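Local coordinates for protein retinoic acid receptor (Platynereis dumerilii, PDB 6EU9) that binds all-trans retinoic acid through its ligand-binding domain and, as a nuclear receptor, probably regulates transcription in response to it, at residues A[76-81]-A[163-168]. Residues are numbered along the deposited sequence; the frame is centred on the assembly and turned at random.
Sequences TNDQIT and GLEHPE
N77, in the first turn of helix 76-97, reaches E165 with its amide: ND2 donates to E165 OE1 at 3.1 Å, a bent bond (141°) that meets the oxygen from above the carboxylate plane. The two side chains cross at about a right angle, and the other carboxylate oxygen, OE2, is hydrogen-bonded to S75 OG, just ahead of the helix. D78 follows and illustrates how one carboxylate can grip two successive peptide N-H groups. With CG anti to its own carbonyl carbon (chi1 -79°), it swings both oxygens to the loop that leads into helix 167-188. D78 OD1 accepts from E165 N at 2.8 Å and D78 OD2 from H166 N at 3.2 Å; both bonds are nearly straight and both use syn lone pairs, making the carboxylate bidentate. L164 CD2 lies over one face of the D78 carboxylate, 3.5 Å from D78 CG. Cutting D78 back to an alanine removes both oxygens, and the E165 and H166 amides would probably lose their acceptor, leaving the loop less firmly tied. One turn on, T81 CG2 lies 3.9 Å from L164 CD2, while T81 OG1 turns back to N77 O, which also receives the T81 backbone N-H. K56 and N60 of the second subunit pack on N77 and E165, placing the contact beside the dimer interface. Because H166 is the N-cap residue, this pair of bonds ties the start of one helix to the entry of another, and the bonds to N77 and S75 probably ease the closeness of the E165 and D78 carboxylates.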
loop_
_atom_site.group_PDB
_atom_site.type_symbol
_atom_site.label_atom_id
_atom_site.label_comp_id
_atom_site.label_asym_id
_atom_site.label_seq_id
_atom_site.Cartn_x
_atom_site.Cartn_y
_atom_site.Cartn_z
ATOM N N THR A 76 2.937 -3.380 -1.980
ATOM C CA THR A 76 1.736 -2.611 -1.705
ATOM C C THR A 76 1.653 -2.301 -0.196
ATOM O O THR A 76 1.251 -1.204 0.157
ATOM C CB THR A 76 0.540 -3.352 -2.245
ATOM O OG1 THR A 76 0.561 -3.133 -3.664
ATOM C CG2 THR A 76 -0.780 -2.844 -1.716
ATOM N N ASN A 77 2.072 -3.259 0.630
ATOM C CA ASN A 77 1.988 -3.135 2.053
ATOM C C ASN A 77 2.880 -2.004 2.583
ATOM O O ASN A 77 2.435 -1.140 3.378
ATOM C CB ASN A 77 2.378 -4.426 2.741
ATOM C CG ASN A 77 1.235 -5.053 3.444
ATOM O OD1 ASN A 77 0.358 -4.356 3.933
ATOM N ND2 ASN A 77 1.223 -6.352 3.529
ATOM N N ASP A 78 4.124 -2.062 2.149
ATOM C CA ASP A 78 5.128 -1.129 2.555
ATOM C C ASP A 78 4.798 0.260 2.064
ATOM O O ASP A 78 4.989 1.254 2.802
ATOM C CB ASP A 78 6.486 -1.587 1.991
ATOM C CG ASP A 78 7.115 -2.702 2.804
ATOM O OD1 ASP A 78 6.394 -3.273 3.682
ATOM O OD2 ASP A 78 8.317 -2.930 2.595
ATOM N N GLN A 79 4.236 0.340 0.835
ATOM C CA GLN A 79 3.694 1.621 0.378
ATOM C C GLN A 79 2.685 2.201 1.352
ATOM O O GLN A 79 2.814 3.388 1.695
ATOM C CB GLN A 79 3.116 1.470 -1.015
ATOM C CG GLN A 79 4.162 1.084 -2.035
ATOM C CD GLN A 79 3.493 0.692 -3.363
ATOM O OE1 GLN A 79 2.713 1.477 -3.848
ATOM N NE2 GLN A 79 3.773 -0.543 -3.959
ATOM N N ILE A 80 1.757 1.303 1.824
ATOM C CA ILE A 80 0.709 1.699 2.743
ATOM C C ILE A 80 1.287 2.116 4.088
ATOM O O ILE A 80 0.935 3.153 4.611
ATOM C CB ILE A 80 -0.375 0.608 2.896
ATOM C CG1 ILE A 80 -1.172 0.536 1.590
ATOM C CG2 ILE A 80 -1.410 0.896 3.982
ATOM C CD1 ILE A 80 -2.152 -0.610 1.517
ATOM N N THR A 81 2.154 1.281 4.631
ATOM C CA THR A 81 2.858 1.525 5.883
ATOM C C THR A 81 3.592 2.839 5.862
ATOM O O THR A 81 3.379 3.600 6.779
ATOM C CB THR A 81 3.851 0.386 6.143
ATOM O OG1 THR A 81 3.164 -0.854 5.947
ATOM C CG2 THR A 81 4.421 0.417 7.504
ATOM N N GLY A 163 7.122 -1.872 11.216
ATOM C CA GLY A 163 6.294 -2.906 10.599
ATOM C C GLY A 163 6.441 -3.062 9.095
ATOM O O GLY A 163 5.513 -3.470 8.400
ATOM N N LEU A 164 7.627 -2.763 8.585
ATOM C CA LEU A 164 7.876 -2.889 7.178
ATOM C C LEU A 164 8.235 -4.323 6.812
ATOM O O LEU A 164 8.955 -5.026 7.556
ATOM C CB LEU A 164 9.007 -1.951 6.794
ATOM C CG LEU A 164 8.605 -0.520 6.554
ATOM C CD1 LEU A 164 9.872 0.220 6.215
ATOM C CD2 LEU A 164 7.637 -0.423 5.423
ATOM N N GLU A 165 7.771 -4.748 5.654
ATOM C CA GLU A 165 8.134 -6.053 5.114
ATOM C C GLU A 165 9.602 -6.125 4.762
ATOM O O GLU A 165 10.264 -7.063 5.134
ATOM C CB GLU A 165 7.294 -6.413 3.886
ATOM C CG GLU A 165 6.193 -7.396 4.211
ATOM C CD GLU A 165 5.035 -7.303 3.255
ATOM O OE1 GLU A 165 3.948 -7.820 3.608
ATOM O OE2 GLU A 165 5.184 -6.736 2.151
ATOM N N HIS A 166 10.092 -5.131 4.033
ATOM C CA HIS A 166 11.491 -5.157 3.581
ATOM C C HIS A 166 12.168 -3.830 3.895
ATOM O O HIS A 166 12.385 -3.027 2.982
ATOM C CB HIS A 166 11.633 -5.503 2.107
ATOM C CG HIS A 166 10.580 -6.421 1.568
ATOM N ND1 HIS A 166 10.564 -7.775 1.827
ATOM C CD2 HIS A 166 9.547 -6.186 0.721
ATOM C CE1 HIS A 166 9.557 -8.329 1.184
ATOM N NE2 HIS A 166 8.911 -7.383 0.524
ATOM N N PRO A 167 12.473 -3.605 5.175
ATOM C CA PRO A 167 13.013 -2.317 5.548
ATOM C C PRO A 167 14.405 -2.049 4.914
ATOM O O PRO A 167 14.746 -0.847 4.669
ATOM C CB PRO A 167 13.068 -2.381 7.095
ATOM C CG PRO A 167 13.098 -3.829 7.410
ATOM C CD PRO A 167 12.233 -4.456 6.363
ATOM N N GLU A 168 15.180 -3.115 4.681
ATOM C CA GLU A 168 16.472 -3.006 4.029
ATOM C C GLU A 168 16.366 -2.399 2.619
ATOM O O GLU A 168 17.216 -1.606 2.247
ATOM C CB GLU A 168 17.186 -4.375 3.923
ATOM C CG GLU A 168 16.688 -5.481 4.838
ATOM C CD GLU A 168 15.625 -6.395 4.209
ATOM O OE1 GLU A 168 15.425 -6.447 2.952
ATOM O OE2 GLU A 168 15.004 -7.149 5.005
#